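Local coordinates for chitin-binding type-4 domain-containing protein (Photorhabdus laumondii subsp. laumondii, PDB 6T5Z) that probably uses copper to cleave chitin oxidatively, acting as a bacterial lytic polysaccharide monooxygenase of family AA10, at residues A54-G57 / H58-A61; C25-V28 / K29-P32; F98-K101 / L102-P106. One frame throughout, in Å; residues are numbered along the deposited sequence.

Contact 1: residues A54-G57 / H58-A61; sequences AGIG and HFGA. With CU (copper (II) ion), chain E.
Ile56 packs obliquely against two flat groups, the imidazole of His58 and the phenyl ring of Phe59, while one face of the phenyl ring receives a single corner of the tilted imidazole, His58 CD2, 3.5 Å above its plane over the centre. These residues form a 3-10 turn at the surface, in the long loop between strands 36-38 and 73-76 of the AA10 monooxygenase fold. The two branches of Ile56 share the work. CG2 comes to 3.4 Å from His58 CD2. CD1, at the end of the other branch, reaches 3.6 Å from Phe59 CE2, and Ile56 lies alongside both His58 and Phe59, pointing the same way. In His58 a chi1 of 59° tucks CG in over the backbone, which brings the imidazole beside Ile56, with its CD2 over the Phe59 ring. Two successive backbone bonds close the turn: Phe59 N to Ile56 O and Gly60 N to Gly57 O, both 3.0 Å. Leu27, Val28 and Glu31 of the preceding loop pack on His58 and Phe59. Copper, here outside the His1 and His90 site, is bound by His58 ND1 at 2.1 Å.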
loop_
_atom_site.group_PDB
_atom_site.type_symbol
_atom_site.label_atom_id
_atom_site.label_comp_id
_atom_site.label_asym_id
_atom_site.label_seq_id
_atom_site.Cartn_x
_atom_site.Cartn_y
_atom_site.Cartn_z
ATOM N N ALA A 54 -9.211 0.992 2.049
ATOM C CA ALA A 54 -9.328 2.436 2.286
ATOM C C ALA A 54 -10.695 2.796 2.853
ATOM O O ALA A 54 -11.218 3.883 2.593
ATOM C CB ALA A 54 -9.046 3.251 1.016
ATOM N N GLY A 55 -11.277 1.890 3.641
ATOM C CA GLY A 55 -12.588 2.121 4.213
ATOM C C GLY A 55 -13.727 2.247 3.225
ATOM O O GLY A 55 -14.780 2.786 3.586
ATOM N N ILE A 56 -13.561 1.762 1.998
ATOM C CA ILE A 56 -14.598 1.826 0.968
ATOM C C ILE A 56 -15.267 0.459 0.871
ATOM O O ILE A 56 -14.605 -0.543 0.584
ATOM C CB ILE A 56 -14.009 2.253 -0.384
ATOM C CG1 ILE A 56 -13.354 3.633 -0.261
ATOM C CG2 ILE A 56 -15.080 2.276 -1.464
ATOM C CD1 ILE A 56 -12.393 3.931 -1.421
ATOM N N GLY A 57 -16.587 0.427 1.079
ATOM C CA GLY A 57 -17.284 -0.843 1.231
ATOM C C GLY A 57 -17.099 -1.796 0.062
ATOM O O GLY A 57 -16.872 -2.997 0.257
ATOM N N HIS A 58 -17.196 -1.286 -1.171
ATOM C CA HIS A 58 -17.149 -2.214 -2.293
ATOM C C HIS A 58 -15.726 -2.629 -2.662
ATOM O O HIS A 58 -15.549 -3.411 -3.601
ATOM C CB HIS A 58 -17.911 -1.657 -3.511
ATOM C CG HIS A 58 -17.420 -0.334 -4.031
ATOM N ND1 HIS A 58 -18.211 0.483 -4.810
ATOM C CD2 HIS A 58 -16.225 0.292 -3.927
ATOM C CE1 HIS A 58 -17.530 1.563 -5.152
ATOM N NE2 HIS A 58 -16.321 1.472 -4.629
ATOM N N PHE A 59 -14.723 -2.167 -1.915
ATOM C CA PHE A 59 -13.368 -2.691 -1.990
ATOM C C PHE A 59 -13.037 -3.608 -0.813
ATOM O O PHE A 59 -11.873 -3.976 -0.636
ATOM C CB PHE A 59 -12.353 -1.544 -2.054
ATOM C CG PHE A 59 -12.524 -0.615 -3.244
ATOM C CD1 PHE A 59 -12.952 -1.074 -4.476
ATOM C CD2 PHE A 59 -12.239 0.736 -3.105
ATOM C CE1 PHE A 59 -13.078 -0.210 -5.551
ATOM C CE2 PHE A 59 -12.360 1.614 -4.189
ATOM C CZ PHE A 59 -12.787 1.145 -5.403
ATOM N N GLY A 60 -14.041 -4.002 -0.028
ATOM C CA GLY A 60 -13.855 -4.766 1.195
ATOM C C GLY A 60 -13.246 -6.146 1.022
ATOM O O GLY A 60 -12.724 -6.701 1.996
ATOM N N ALA A 61 -13.286 -6.714 -0.189
ATOM C CA ALA A 61 -12.590 -7.986 -0.400
ATOM C C ALA A 61 -11.122 -7.893 -0.001
ATOM O O ALA A 61 -10.538 -8.880 0.452
ATOM C CB ALA A 61 -12.710 -8.432 -1.857
HETATM CU CU CU E . -20.224 -0.135 -5.108
#

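Contact 2: residues C25-V28 / K29-P32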
loop_
_atom_site.group_PDB
_atom_site.type_symbol
_atom_site.label_atom_id
_atom_site.label_comp_id
_atom_site.label_asym_id
_atom_site.label_seq_id
_atom_site.Cartn_x
_atom_site.Cartn_y
_atom_site.Cartn_z
ATOM N N CYS A 25 -11.656 -10.168 -6.082
ATOM C CA CYS A 25 -11.380 -8.855 -5.513
ATOM C C CYS A 25 -12.532 -7.871 -5.671
ATOM O O CYS A 25 -12.405 -6.719 -5.236
ATOM C CB CYS A 25 -10.137 -8.258 -6.170
ATOM S SG CYS A 25 -8.634 -9.235 -6.028
ATOM N N GLY A 26 -13.630 -8.275 -6.304
ATOM C CA GLY A 26 -14.717 -7.339 -6.526
ATOM C C GLY A 26 -14.304 -6.208 -7.454
ATOM O O GLY A 26 -13.455 -6.364 -8.336
ATOM N N LEU A 27 -14.891 -5.033 -7.211
ATOM C CA LEU A 27 -14.675 -3.890 -8.093
ATOM C C LEU A 27 -13.220 -3.432 -8.124
ATOM O O LEU A 27 -12.818 -2.803 -9.108
ATOM C CB LEU A 27 -15.568 -2.722 -7.666
ATOM C CG LEU A 27 -15.621 -1.546 -8.635
ATOM C CD1 LEU A 27 -16.235 -1.955 -9.970
ATOM C CD2 LEU A 27 -16.402 -0.398 -8.010
ATOM N N VAL A 28 -12.429 -3.744 -7.085
ATOM C CA VAL A 28 -11.005 -3.377 -7.046
ATOM C C VAL A 28 -10.328 -3.696 -8.371
ATOM O O VAL A 28 -9.529 -2.906 -8.897
ATOM C CB VAL A 28 -10.299 -4.112 -5.889
ATOM C CG1 VAL A 28 -8.802 -3.982 -6.015
ATOM C CG2 VAL A 28 -10.746 -3.589 -4.562
ATOM N N LYS A 29 -10.636 -4.873 -8.916
ATOM C CA LYS A 29 -10.058 -5.332 -10.173
ATOM C C LYS A 29 -10.101 -4.256 -11.249
ATOM O O LYS A 29 -9.159 -4.115 -12.037
ATOM C CB LYS A 29 -10.806 -6.575 -10.650
ATOM C CG LYS A 29 -10.407 -6.995 -12.034
ATOM C CD LYS A 29 -11.060 -8.303 -12.413
ATOM C CE LYS A 29 -10.773 -8.656 -13.854
ATOM N NZ LYS A 29 -11.476 -9.923 -14.230
ATOM N N TYR A 30 -11.178 -3.466 -11.282
ATOM C CA TYR A 30 -11.412 -2.550 -12.387
ATOM C C TYR A 30 -11.026 -1.112 -12.073
ATOM O O TYR A 30 -11.063 -0.268 -12.972
ATOM C CB TYR A 30 -12.881 -2.620 -12.801
ATOM C CG TYR A 30 -13.261 -4.031 -13.169
ATOM C CD1 TYR A 30 -12.815 -4.593 -14.347
ATOM C CD2 TYR A 30 -14.009 -4.826 -12.306
ATOM C CE1 TYR A 30 -13.131 -5.899 -14.680
ATOM C CE2 TYR A 30 -14.326 -6.137 -12.627
ATOM C CZ TYR A 30 -13.886 -6.659 -13.825
ATOM O OH TYR A 30 -14.177 -7.963 -14.181
ATOM N N GLU A 31 -10.643 -0.810 -10.838
ATOM C CA GLU A 31 -10.162 0.533 -10.493
ATOM C C GLU A 31 -9.211 0.473 -9.304
ATOM O O GLU A 31 -9.471 1.040 -8.232
ATOM C CB GLU A 31 -11.335 1.464 -10.235
ATOM C CG GLU A 31 -12.405 0.862 -9.415
ATOM C CD GLU A 31 -13.604 1.754 -9.385
ATOM O OE1 GLU A 31 -13.965 2.267 -10.465
ATOM O OE2 GLU A 31 -14.160 1.972 -8.286
ATOM N N PRO A 32 -8.053 -0.166 -9.489
ATOM C CA PRO A 32 -7.034 -0.189 -8.430
ATOM C C PRO A 32 -6.493 1.182 -8.097
ATOM O O PRO A 32 -5.838 1.324 -7.058
ATOM C CB PRO A 32 -5.943 -1.083 -9.026
ATOM C CG PRO A 32 -6.118 -0.887 -10.544
ATOM C CD PRO A 32 -7.568 -0.735 -10.764
#
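The side chain of Glu31 crosses that of Leu27 at a slant, four residues after it. From CB, the chi1 of 44° swings CG toward the Leu27 carbonyl, and CG passes 3.7 Å from Leu27 O. Beyond it the chain is extended, and CD lies 3.8 Å from Leu27 CD2. At the tip OE2 closes to 3.3 Å on that same methyl, Leu27 CD2, a van der Waals contact between a carboxylate oxygen and an apolar branch; OE2 also touches the Phe59 ring. The backbone here winds as a short 3-10 segment, 27-30, in the loop between helix 10-14 and strand 36-38. Lys29 N bonds to Gly26 O, Tyr30 N to Leu27 O at 2.8 Å, and Glu31 N to Val28 O; Glu31 N also makes a weak second bond to Leu27 O. Pro32 follows directly, and its nitrogen, which carries no hydrogen, ends the series beside Val28 O. Val28 and Pro32 pack on helix 10-14, to which Cys25 is tied by its disulfide with Cys14. At the surface the extended Lys29 side chain runs under the Tyr30 ring, Lys29 CG 3.8 Å from the plane over its centre, and Lys29 NZ makes a weak 3.3 Å hydrogen bond to Tyr30 OH.

Contact 3: residues F98-K101 / L102-P106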
loop_
_atom_site.group_PDB
_atom_site.type_symbol
_atom_site.label_atom_id
_atom_site.label_comp_id
_atom_site.label_asym_id
_atom_site.label_seq_id
_atom_site.Cartn_x
_atom_site.Cartn_y
_atom_site.Cartn_z
ATOM N N PHE A 98 4.657 2.333 5.288
ATOM C CA PHE A 98 4.615 1.641 6.564
ATOM C C PHE A 98 4.813 0.148 6.319
ATOM O O PHE A 98 4.516 -0.362 5.240
ATOM C CB PHE A 98 3.269 1.869 7.262
ATOM C CG PHE A 98 2.984 3.306 7.606
ATOM C CD1 PHE A 98 3.207 3.770 8.893
ATOM C CD2 PHE A 98 2.457 4.189 6.654
ATOM C CE1 PHE A 98 2.935 5.097 9.237
ATOM C CE2 PHE A 98 2.186 5.512 6.989
ATOM C CZ PHE A 98 2.422 5.965 8.288
ATOM N N ILE A 99 5.283 -0.574 7.331
ATOM C CA ILE A 99 5.363 -2.023 7.206
ATOM C C ILE A 99 4.804 -2.667 8.466
ATOM O O ILE A 99 4.802 -2.069 9.546
ATOM C CB ILE A 99 6.803 -2.500 6.900
ATOM C CG1 ILE A 99 6.804 -3.963 6.429
ATOM C CG2 ILE A 99 7.733 -2.283 8.101
ATOM C CD1 ILE A 99 8.114 -4.377 5.804
ATOM N N THR A 100 4.280 -3.884 8.305
ATOM C CA THR A 100 3.788 -4.637 9.448
ATOM C C THR A 100 4.905 -4.842 10.465
ATOM O O THR A 100 6.089 -4.904 10.117
ATOM C CB THR A 100 3.236 -5.999 8.998
ATOM O OG1 THR A 100 4.075 -6.554 7.970
ATOM C CG2 THR A 100 1.822 -5.840 8.455
ATOM N N LYS A 101 4.516 -4.926 11.735
ATOM C CA LYS A 101 5.465 -5.172 12.811
ATOM C C LYS A 101 6.080 -6.559 12.689
ATOM O O LYS A 101 5.464 -7.494 12.166
ATOM C CB LYS A 101 4.779 -5.074 14.173
ATOM C CG LYS A 101 4.444 -3.682 14.641
ATOM C CD LYS A 101 3.645 -3.739 15.946
ATOM C CE LYS A 101 3.373 -2.345 16.486
ATOM N NZ LYS A 101 2.263 -2.321 17.478
ATOM N N LEU A 102 7.305 -6.690 13.192
ATOM C CA LEU A 102 7.851 -8.009 13.453
ATOM C C LEU A 102 6.965 -8.699 14.477
ATOM O O LEU A 102 6.667 -8.135 15.536
ATOM C CB LEU A 102 9.291 -7.907 13.958
ATOM C CG LEU A 102 10.302 -7.297 12.987
ATOM C CD1 LEU A 102 11.668 -7.186 13.661
ATOM C CD2 LEU A 102 10.395 -8.094 11.701
ATOM N N GLY A 103 6.501 -9.894 14.143
ATOM C CA GLY A 103 5.578 -10.583 15.012
ATOM C C GLY A 103 4.118 -10.248 14.813
ATOM O O GLY A 103 3.294 -10.670 15.634
ATOM N N TRP A 104 3.759 -9.528 13.750
ATOM C CA TRP A 104 2.345 -9.356 13.440
ATOM C C TRP A 104 1.707 -10.712 13.125
ATOM O O TRP A 104 2.384 -11.720 12.935
ATOM C CB TRP A 104 2.159 -8.384 12.270
ATOM C CG TRP A 104 2.458 -8.956 10.895
ATOM C CD1 TRP A 104 3.667 -9.393 10.424
ATOM C CD2 TRP A 104 1.521 -9.147 9.824
ATOM N NE1 TRP A 104 3.538 -9.833 9.126
ATOM C CE2 TRP A 104 2.232 -9.687 8.736
ATOM C CE3 TRP A 104 0.151 -8.899 9.681
ATOM C CZ2 TRP A 104 1.615 -9.992 7.523
ATOM C CZ3 TRP A 104 -0.459 -9.195 8.481
ATOM C CH2 TRP A 104 0.271 -9.738 7.417
ATOM N N ASP A 105 0.376 -10.721 13.073
ATOM C CA ASP A 105 -0.377 -11.957 12.876
ATOM C C ASP A 105 -0.984 -11.958 11.481
ATOM O O ASP A 105 -1.972 -11.251 11.231
ATOM C CB ASP A 105 -1.467 -12.096 13.941
ATOM C CG ASP A 105 -2.126 -13.463 13.934
ATOM O OD1 ASP A 105 -2.084 -14.148 12.894
ATOM O OD2 ASP A 105 -2.696 -13.852 14.974
ATOM N N PRO A 106 -0.446 -12.747 10.548
ATOM C CA PRO A 106 -0.936 -12.718 9.161
ATOM C C PRO A 106 -2.325 -13.296 8.981
ATOM O O PRO A 106 -2.853 -13.265 7.865
ATOM C CB PRO A 106 0.108 -13.561 8.416
ATOM C CG PRO A 106 0.664 -14.465 9.465
ATOM C CD PRO A 106 0.695 -13.660 10.721
#
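Thr100 and Trp104 each hold a side-chain group between the backbone N and the carbonyl carbon, OG1 in Thr100 (chi1 39°) and CG in Trp104 (chi1 77°), and these torsions lay the threonine flat on the indole. Thr100 CB stands 3.5 Å from the centroid of the five-membered ring of Trp104, only 7° off the normal, a CH-pi contact over the face. CG2 extends the cover toward the six-membered ring, coming to 3.6 Å from Trp104 CD2. OG1 overlies the same face near NE1, but the two polar atoms turn elsewhere: OG1 is hydrogen-bonded to His148 ND1 and Val149 N, and NE1 to Tyr147 O. On the opposite face Pro106 N lies 4.0 Å above the plane, toward the rim. The His148 ring also meets the indole, and the Tyr147 ring meets it edge-to-face. A type II beta turn from Lys101 to Trp104 brings the side chains together, closed by Trp104 N to Lys101 O at 3.1 Å. Gly103 occupies its third position with the positive phi of that turn type. The same carbonyl oxygen, Lys101 O, also lies 3.1 Å from Trp104 CD1. The turn follows strand 92-99: Phe98 and Thr100 pair through their backbones with Leu151 and Val149 of strand 148-156, while Ile99 and Lys101 pair with Asn116 and Gln114, in the loop before strand 121-126.

In the fold
Contacts 1 and 2 are two turns from successive loops that pack directly on each other, their centres 10 Å apart. Phe59 is the joint: its CD1 lies 3.3 Å from Val28 CG2, and its CZ 3.3 Å from Glu31 OE2. Leu27 CD2 completes the seam, 3.6 Å from His58 CE1, and the Leu27 side chain comes within about 5 Å of the copper on that histidine. The active site, where His1 and His90 bind copper, is close too: the side chains of Glu31 and Phe59 are about 7 and 8 Å from that of His1. Contact 3 stands apart, its centre 21 Å from that of contact 1 and 25 Å from that of contact 2, away from the active site.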